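Local coordinates for protein putative xanthine dehydrogenase YAGS fad-binding subunit (Escherichia coli, PDB 5G5G) that probably oxidises aldehydes to carboxylic acids as the molybdenum-cofactor-binding subunit of a periplasmic aldehyde oxidoreductase, at residues S296-S308 against A319-N331. Residues are numbered along the deposited sequence; the frame is centred on the assembly and turned at random.
Sequences SGKITAISHESWS and AVQQSELLYAGAN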
ATOM      1  N   SER C 296     -44.112  -6.928   3.784  1.00 30.02           N
ATOM      2  CA  SER C 296     -43.725  -5.647   4.432  1.00 30.29           C
ATOM      3  C   SER C 296     -42.233  -5.304   4.386  1.00 28.39           C
ATOM      4  O   SER C 296     -41.823  -4.218   4.769  1.00 29.18           O
ATOM      5  CB  SER C 296     -44.267  -5.656   5.888  1.00 32.57           C
ATOM      6  OG  SER C 296     -43.568  -6.610   6.716  1.00 35.50           O
ATOM      7  N   GLY C 297     -41.406  -6.193   3.847  1.00 25.06           N
ATOM      8  CA  GLY C 297     -39.982  -5.960   3.762  1.00 22.92           C
ATOM      9  C   GLY C 297     -39.192  -6.460   4.947  1.00 21.47           C
ATOM     10  O   GLY C 297     -37.964  -6.267   4.986  1.00 20.50           O
ATOM     11  N   LYS C 298     -39.840  -7.172   5.857  1.00 20.50           N
ATOM     12  CA  LYS C 298     -39.154  -7.850   6.964  1.00 20.41           C
ATOM     13  C   LYS C 298     -38.490  -9.120   6.453  1.00 18.54           C
ATOM     14  O   LYS C 298     -39.161 -10.015   5.922  1.00 17.89           O
ATOM     15  CB  LYS C 298     -40.123  -8.243   8.101  1.00 22.77           C
ATOM     16  CG  LYS C 298     -40.603  -7.041   8.932  1.00 26.51           C
ATOM     17  CD  LYS C 298     -39.534  -6.674   9.959  1.00 28.92           C
ATOM     18  CE  LYS C 298     -39.823  -5.410  10.748  1.00 32.51           C
ATOM     19  NZ  LYS C 298     -41.142  -5.480  11.417  1.00 37.41           N
ATOM     20  N   ILE C 299     -37.180  -9.199   6.634  1.00 16.52           N
ATOM     21  CA  ILE C 299     -36.440 -10.404   6.285  1.00 16.25           C
ATOM     22  C   ILE C 299     -36.977 -11.536   7.134  1.00 16.44           C
ATOM     23  O   ILE C 299     -37.144 -11.375   8.344  1.00 16.45           O
ATOM     24  CB  ILE C 299     -34.937 -10.208   6.525  1.00 15.58           C
ATOM     25  CG1 ILE C 299     -34.407  -9.177   5.529  1.00 15.42           C
ATOM     26  CG2 ILE C 299     -34.166 -11.527   6.418  1.00 15.56           C
ATOM     27  CD1 ILE C 299     -32.998  -8.708   5.828  1.00 15.29           C
ATOM     28  N   THR C 300     -37.242 -12.665   6.498  1.00 16.49           N
ATOM     29  CA  THR C 300     -37.696 -13.886   7.134  1.00 16.72           C
ATOM     30  C   THR C 300     -36.728 -15.065   6.976  1.00 16.96           C
ATOM     31  O   THR C 300     -36.868 -16.060   7.695  1.00 16.95           O
ATOM     32  CB  THR C 300     -39.030 -14.315   6.548  1.00 17.48           C
ATOM     33  OG1 THR C 300     -38.897 -14.459   5.134  1.00 17.61           O
ATOM     34  CG2 THR C 300     -40.100 -13.256   6.878  1.00 17.59           C
ATOM     35  N   ALA C 301     -35.802 -14.964   6.024  1.00 16.68           N
ATOM     36  CA  ALA C 301     -34.949 -16.086   5.677  1.00 16.78           C
ATOM     37  C   ALA C 301     -33.608 -15.571   5.226  1.00 16.67           C
ATOM     38  O   ALA C 301     -33.549 -14.722   4.340  1.00 15.70           O
ATOM     39  CB  ALA C 301     -35.625 -16.908   4.581  1.00 17.26           C
ATOM     40  N   ILE C 302     -32.511 -15.996   5.869  1.00 17.26           N
ATOM     41  CA  ILE C 302     -31.182 -15.545   5.469  1.00 17.41           C
ATOM     42  C   ILE C 302     -30.231 -16.728   5.505  1.00 16.70           C
ATOM     43  O   ILE C 302     -30.133 -17.450   6.495  1.00 16.08           O
ATOM     44  CB  ILE C 302     -30.653 -14.353   6.315  1.00 18.86           C
ATOM     45  CG1 ILE C 302     -29.253 -13.941   5.825  1.00 18.91           C
ATOM     46  CG2 ILE C 302     -30.650 -14.652   7.834  1.00 19.49           C
ATOM     47  CD1 ILE C 302     -28.908 -12.549   6.320  1.00 20.09           C
ATOM     48  N   SER C 303     -29.583 -16.970   4.381  1.00 16.31           N
ATOM     49  CA  SER C 303     -28.604 -18.024   4.219  1.00 16.03           C
ATOM     50  C   SER C 303     -27.335 -17.386   3.645  1.00 15.40           C
ATOM     51  O   SER C 303     -27.382 -16.604   2.654  1.00 14.78           O
ATOM     52  CB  SER C 303     -29.090 -19.122   3.293  1.00 16.82           C
ATOM     53  OG  SER C 303     -28.041 -20.070   2.954  1.00 16.97           O
ATOM     54  N   HIS C 304     -26.192 -17.676   4.274  1.00 14.87           N
ATOM     55  CA  HIS C 304     -24.916 -17.149   3.768  1.00 14.68           C
ATOM     56  C   HIS C 304     -23.893 -18.282   3.878  1.00 15.12           C
ATOM     57  O   HIS C 304     -23.642 -18.809   4.979  1.00 15.33           O
ATOM     58  CB  HIS C 304     -24.500 -15.950   4.580  1.00 14.26           C
ATOM     59  CG  HIS C 304     -23.350 -15.171   4.019  1.00 13.77           C
ATOM     60  ND1 HIS C 304     -23.000 -13.945   4.534  1.00 13.92           N
ATOM     61  CD2 HIS C 304     -22.476 -15.432   3.024  1.00 13.63           C
ATOM     62  CE1 HIS C 304     -21.966 -13.472   3.860  1.00 13.28           C
ATOM     63  NE2 HIS C 304     -21.613 -14.367   2.954  1.00 13.39           N
ATOM     64  N   GLU C 305     -23.372 -18.707   2.736  1.00 15.58           N
ATOM     65  CA  GLU C 305     -22.277 -19.698   2.725  1.00 15.92           C
ATOM     66  C   GLU C 305     -21.073 -19.043   2.067  1.00 15.79           C
ATOM     67  O   GLU C 305     -21.228 -18.260   1.145  1.00 15.79           O
ATOM     68  CB  GLU C 305     -22.683 -20.969   2.014  1.00 17.75           C
ATOM     69  CG  GLU C 305     -23.794 -21.705   2.722  1.00 19.02           C
ATOM     70  CD  GLU C 305     -24.137 -23.041   2.122  1.00 21.34           C
ATOM     71  OE1 GLU C 305     -23.896 -23.265   0.924  1.00 21.96           O
ATOM     72  OE2 GLU C 305     -24.651 -23.898   2.880  1.00 22.57           O
ATOM     73  N   SER C 306     -19.893 -19.327   2.580  1.00 15.03           N
ATOM     74  CA  SER C 306     -18.658 -18.806   2.016  1.00 14.71           C
ATOM     75  C   SER C 306     -17.595 -19.869   1.877  1.00 14.97           C
ATOM     76  O   SER C 306     -17.405 -20.705   2.782  1.00 14.93           O
ATOM     77  CB  SER C 306     -18.135 -17.676   2.894  1.00 14.59           C
ATOM     78  OG  SER C 306     -17.035 -17.029   2.256  1.00 14.52           O
ATOM     79  N   TRP C 307     -16.958 -19.861   0.721  1.00 14.40           N
ATOM     80  CA  TRP C 307     -15.811 -20.723   0.419  1.00 14.50           C
ATOM     81  C   TRP C 307     -14.546 -19.864   0.404  1.00 14.31           C
ATOM     82  O   TRP C 307     -14.525 -18.776  -0.156  1.00 14.16           O
ATOM     83  CB  TRP C 307     -15.985 -21.345  -0.965  1.00 14.95           C
ATOM     84  CG  TRP C 307     -16.869 -22.520  -1.023  1.00 15.54           C
ATOM     85  CD1 TRP C 307     -16.498 -23.811  -1.106  1.00 16.06           C
ATOM     86  CD2 TRP C 307     -18.314 -22.507  -1.076  1.00 16.12           C
ATOM     87  NE1 TRP C 307     -17.637 -24.630  -1.145  1.00 16.75           N
ATOM     88  CE2 TRP C 307     -18.745 -23.835  -1.155  1.00 16.72           C
ATOM     89  CE3 TRP C 307     -19.272 -21.486  -1.024  1.00 16.25           C
ATOM     90  CZ2 TRP C 307     -20.139 -24.186  -1.182  1.00 17.48           C
ATOM     91  CZ3 TRP C 307     -20.632 -21.819  -1.032  1.00 16.52           C
ATOM     92  CH2 TRP C 307     -21.041 -23.142  -1.100  1.00 17.00           C
ATOM     93  N   SER C 308     -13.486 -20.375   1.004  1.00 14.24           N
ATOM     94  CA  SER C 308     -12.140 -19.797   0.901  1.00 14.38           C
ATOM     95  C   SER C 308     -11.190 -20.987   0.955  1.00 14.86           C
ATOM     96  O   SER C 308     -11.615 -22.113   1.284  1.00 15.55           O
ATOM     97  CB  SER C 308     -11.836 -18.798   2.052  1.00 14.34           C
ATOM     98  OG  SER C 308     -11.682 -19.487   3.316  1.00 14.60           O
ATOM     99  N   ALA C 319     -16.222 -15.226   6.674  1.00 14.48           N
ATOM    100  CA  ALA C 319     -17.073 -14.260   5.998  1.00 14.36           C
ATOM    101  C   ALA C 319     -18.595 -14.341   6.257  1.00 14.47           C
ATOM    102  O   ALA C 319     -19.310 -13.521   5.730  1.00 14.38           O
ATOM    103  CB  ALA C 319     -16.796 -14.315   4.503  1.00 13.93           C
ATOM    104  N   VAL C 320     -19.061 -15.264   7.082  1.00 14.81           N
ATOM    105  CA  VAL C 320     -20.511 -15.410   7.308  1.00 16.25           C
ATOM    106  C   VAL C 320     -20.896 -14.946   8.688  1.00 16.55           C
ATOM    107  O   VAL C 320     -22.070 -14.838   8.979  1.00 16.64           O
ATOM    108  CB  VAL C 320     -20.997 -16.837   7.055  1.00 16.85           C
ATOM    109  CG1 VAL C 320     -20.599 -17.275   5.657  1.00 17.35           C
ATOM    110  CG2 VAL C 320     -20.438 -17.806   8.078  1.00 17.67           C
ATOM    111  N   GLN C 321     -19.921 -14.677   9.556  1.00 17.54           N
ATOM    112  CA  GLN C 321     -20.268 -14.356  10.948  1.00 20.31           C
ATOM    113  C   GLN C 321     -21.171 -13.157  11.086  1.00 18.84           C
ATOM    114  O   GLN C 321     -22.125 -13.218  11.877  1.00 20.54           O
ATOM    115  CB  GLN C 321     -19.044 -14.157  11.870  1.00 24.56           C
ATOM    116  CG  GLN C 321     -19.434 -13.507  13.230  1.00 29.77           C
ATOM    117  CD  GLN C 321     -18.254 -13.282  14.177  1.00 36.62           C
ATOM    118  OE1 GLN C 321     -18.087 -14.007  15.172  1.00 41.92           O
ATOM    119  NE2 GLN C 321     -17.438 -12.269  13.873  1.00 35.53           N
ATOM    120  N   GLN C 322     -20.921 -12.063  10.361  1.00 16.64           N
ATOM    121  CA  GLN C 322     -21.747 -10.881  10.523  1.00 15.62           C
ATOM    122  C   GLN C 322     -23.181 -11.147  10.168  1.00 15.77           C
ATOM    123  O   GLN C 322     -24.089 -10.509  10.724  1.00 16.24           O
ATOM    124  CB  GLN C 322     -21.304  -9.672   9.695  1.00 15.92           C
ATOM    125  CG  GLN C 322     -21.612  -9.712   8.216  1.00 15.41           C
ATOM    126  CD  GLN C 322     -20.677 -10.640   7.468  1.00 15.26           C
ATOM    127  OE1 GLN C 322     -19.464 -10.416   7.482  1.00 16.16           O
ATOM    128  NE2 GLN C 322     -21.225 -11.632   6.776  1.00 14.82           N
ATOM    129  N   SER C 323     -23.393 -12.098   9.283  1.00 14.70           N
ATOM    130  CA  SER C 323     -24.751 -12.404   8.856  1.00 15.42           C
ATOM    131  C   SER C 323     -25.571 -13.085   9.950  1.00 16.15           C
ATOM    132  O   SER C 323     -26.813 -13.229   9.802  1.00 17.57           O
ATOM    133  CB  SER C 323     -24.725 -13.253   7.583  1.00 15.07           C
ATOM    134  OG  SER C 323     -24.081 -12.530   6.562  1.00 14.62           O
ATOM    135  N   GLU C 324     -24.897 -13.559  10.997  1.00 15.99           N
ATOM    136  CA  GLU C 324     -25.554 -14.160  12.130  1.00 17.52           C
ATOM    137  C   GLU C 324     -26.116 -13.120  13.070  1.00 16.98           C
ATOM    138  O   GLU C 324     -26.952 -13.468  13.916  1.00 17.72           O
ATOM    139  CB  GLU C 324     -24.607 -15.074  12.933  1.00 19.13           C
ATOM    140  CG  GLU C 324     -24.086 -16.218  12.031  1.00 21.29           C
ATOM    141  CD  GLU C 324     -22.929 -17.043  12.576  1.00 24.84           C
ATOM    142  OE1 GLU C 324     -22.422 -16.760  13.697  1.00 26.59           O
ATOM    143  OE2 GLU C 324     -22.490 -17.965  11.835  1.00 28.90           O
ATOM    144  N   LEU C 325     -25.668 -11.884  12.967  1.00 16.07           N
ATOM    145  CA  LEU C 325     -25.982 -10.842  13.987  1.00 16.39           C
ATOM    146  C   LEU C 325     -26.520  -9.533  13.425  1.00 16.03           C
ATOM    147  O   LEU C 325     -27.160  -8.761  14.159  1.00 16.80           O
ATOM    148  CB  LEU C 325     -24.692 -10.497  14.786  1.00 15.76           C
ATOM    149  CG  LEU C 325     -24.254 -11.592  15.725  1.00 16.95           C
ATOM    150  CD1 LEU C 325     -22.841 -11.337  16.262  1.00 16.92           C
ATOM    151  CD2 LEU C 325     -25.215 -11.793  16.870  1.00 17.61           C
ATOM    152  N   LEU C 326     -26.249  -9.235  12.164  1.00 15.91           N
ATOM    153  CA  LEU C 326     -26.529  -7.897  11.691  1.00 15.54           C
ATOM    154  C   LEU C 326     -28.019  -7.636  11.469  1.00 16.00           C
ATOM    155  O   LEU C 326     -28.488  -6.608  11.907  1.00 17.16           O
ATOM    156  CB  LEU C 326     -25.711  -7.563  10.436  1.00 15.58           C
ATOM    157  CG  LEU C 326     -25.713  -6.092   9.933  1.00 15.15           C
ATOM    158  CD1 LEU C 326     -25.418  -5.092  11.036  1.00 14.95           C
ATOM    159  CD2 LEU C 326     -24.683  -5.919   8.822  1.00 15.04           C
ATOM    160  N   TYR C 327     -28.766  -8.536  10.820  1.00 15.24           N
ATOM    161  CA  TYR C 327     -30.150  -8.242  10.497  1.00 15.08           C
ATOM    162  C   TYR C 327     -31.086  -9.252  11.146  1.00 15.30           C
ATOM    163  O   TYR C 327     -30.692 -10.373  11.408  1.00 14.69           O
ATOM    164  CB  TYR C 327     -30.389  -8.194   8.998  1.00 15.07           C
ATOM    165  CG  TYR C 327     -29.522  -7.164   8.334  1.00 14.31           C
ATOM    166  CD1 TYR C 327     -29.746  -5.846   8.548  1.00 14.32           C
ATOM    167  CD2 TYR C 327     -28.483  -7.547   7.497  1.00 14.06           C
ATOM    168  CE1 TYR C 327     -28.945  -4.861   7.958  1.00 14.56           C
ATOM    169  CE2 TYR C 327     -27.681  -6.566   6.861  1.00 14.06           C
ATOM    170  CZ  TYR C 327     -27.919  -5.233   7.098  1.00 14.23           C
ATOM    171  OH  TYR C 327     -27.140  -4.243   6.542  1.00 14.28           O
ATOM    172  N   ALA C 328     -32.301  -8.798  11.475  1.00 15.24           N
ATOM    173  CA  ALA C 328     -33.329  -9.669  11.962  1.00 15.63           C
ATOM    174  C   ALA C 328     -33.700 -10.716  10.894  1.00 16.00           C
ATOM    175  O   ALA C 328     -33.421 -10.537   9.685  1.00 15.87           O
ATOM    176  CB  ALA C 328     -34.568  -8.891  12.373  1.00 16.03           C
ATOM    177  N   GLY C 329     -34.288 -11.802  11.379  1.00 15.26           N
ATOM    178  CA  GLY C 329     -34.802 -12.898  10.532  1.00 15.76           C
ATOM    179  C   GLY C 329     -34.890 -14.156  11.360  1.00 16.10           C
ATOM    180  O   GLY C 329     -33.871 -14.571  11.924  1.00 16.06           O
ATOM    181  N   ALA C 330     -36.056 -14.793  11.377  1.00 16.52           N
ATOM    182  CA  ALA C 330     -36.248 -15.963  12.243  1.00 17.24           C
ATOM    183  C   ALA C 330     -35.652 -17.255  11.689  1.00 17.67           C
ATOM    184  O   ALA C 330     -35.489 -18.252  12.440  1.00 18.96           O
ATOM    185  CB  ALA C 330     -37.729 -16.135  12.537  1.00 18.16           C
ATOM    186  N   ASN C 331     -35.292 -17.270  10.407  1.00 16.92           N
ATOM    187  CA  ASN C 331     -34.902 -18.508   9.752  1.00 17.14           C
ATOM    188  C   ASN C 331     -33.610 -18.274   9.045  1.00 16.59           C
ATOM    189  O   ASN C 331     -33.522 -17.423   8.148  1.00 15.67           O
ATOM    190  CB  ASN C 331     -36.006 -18.953   8.780  1.00 17.96           C
ATOM    191  CG  ASN C 331     -37.338 -19.064   9.461  1.00 18.65           C
ATOM    192  OD1 ASN C 331     -37.613 -20.057  10.138  1.00 19.41           O
ATOM    193  ND2 ASN C 331     -38.160 -18.032   9.354  1.00 18.84           N
TER
HETATM  194  O   HOH W   1     -38.443 -13.219  10.666  1.00 22.18           O
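I299 lays CG2 alongside the backbone carbonyl of A328, 3.5 Å from its O, while CD1 on the other branch reaches CB of Y327; Y327 leads its OH away to a hydrogen bond with E362. G329, where a side chain would press on I299 CG2, brings CA to 3.5 Å from I299 O in a CA-H...O contact, and a water bridges that same oxygen to A330 N. At T300 and A301 the strand takes an extra residue opposite G292, a classic beta bulge. T300 O receives the N331 amide: ND2 lies 2.9 Å away, in the carbonyl plane, and T300 O in turn lies in the amide plane, with an N-H...O angle of 161°. The other end of that amide, OD1, accepts from D164 N, which fixes its rotation. I302 N then binds N331 O at 2.9 Å, tying the end of the loop to strand 299-310 beside its parallel neighbour 331-340. H304 holds CG anti to the backbone N (chi1 -169°) and carries the imidazole toward the turn at 319-323, where ND1 meets S323 OG at 2.7 Å, almost straight and near the ring plane. V320 CG1 covers one ring face, 3.9 Å from the centroid, in a CH-pi contact. Q322, bent at chi2, sends NE2 to S323 OG at 3.0 Å and also to A319 O. With an alanine here instead of H304, S323 OG and Q287, the partner of NE2, would probably lose their imidazole mate and a gap would open next to V320 CG1. Farther along, S306 OG touches A319 CB. Because Q322 NE2 grips both S323 OG and A319 O, it steadies the hydroxyl that meets H304, and the polar atoms of this buried site satisfy one another.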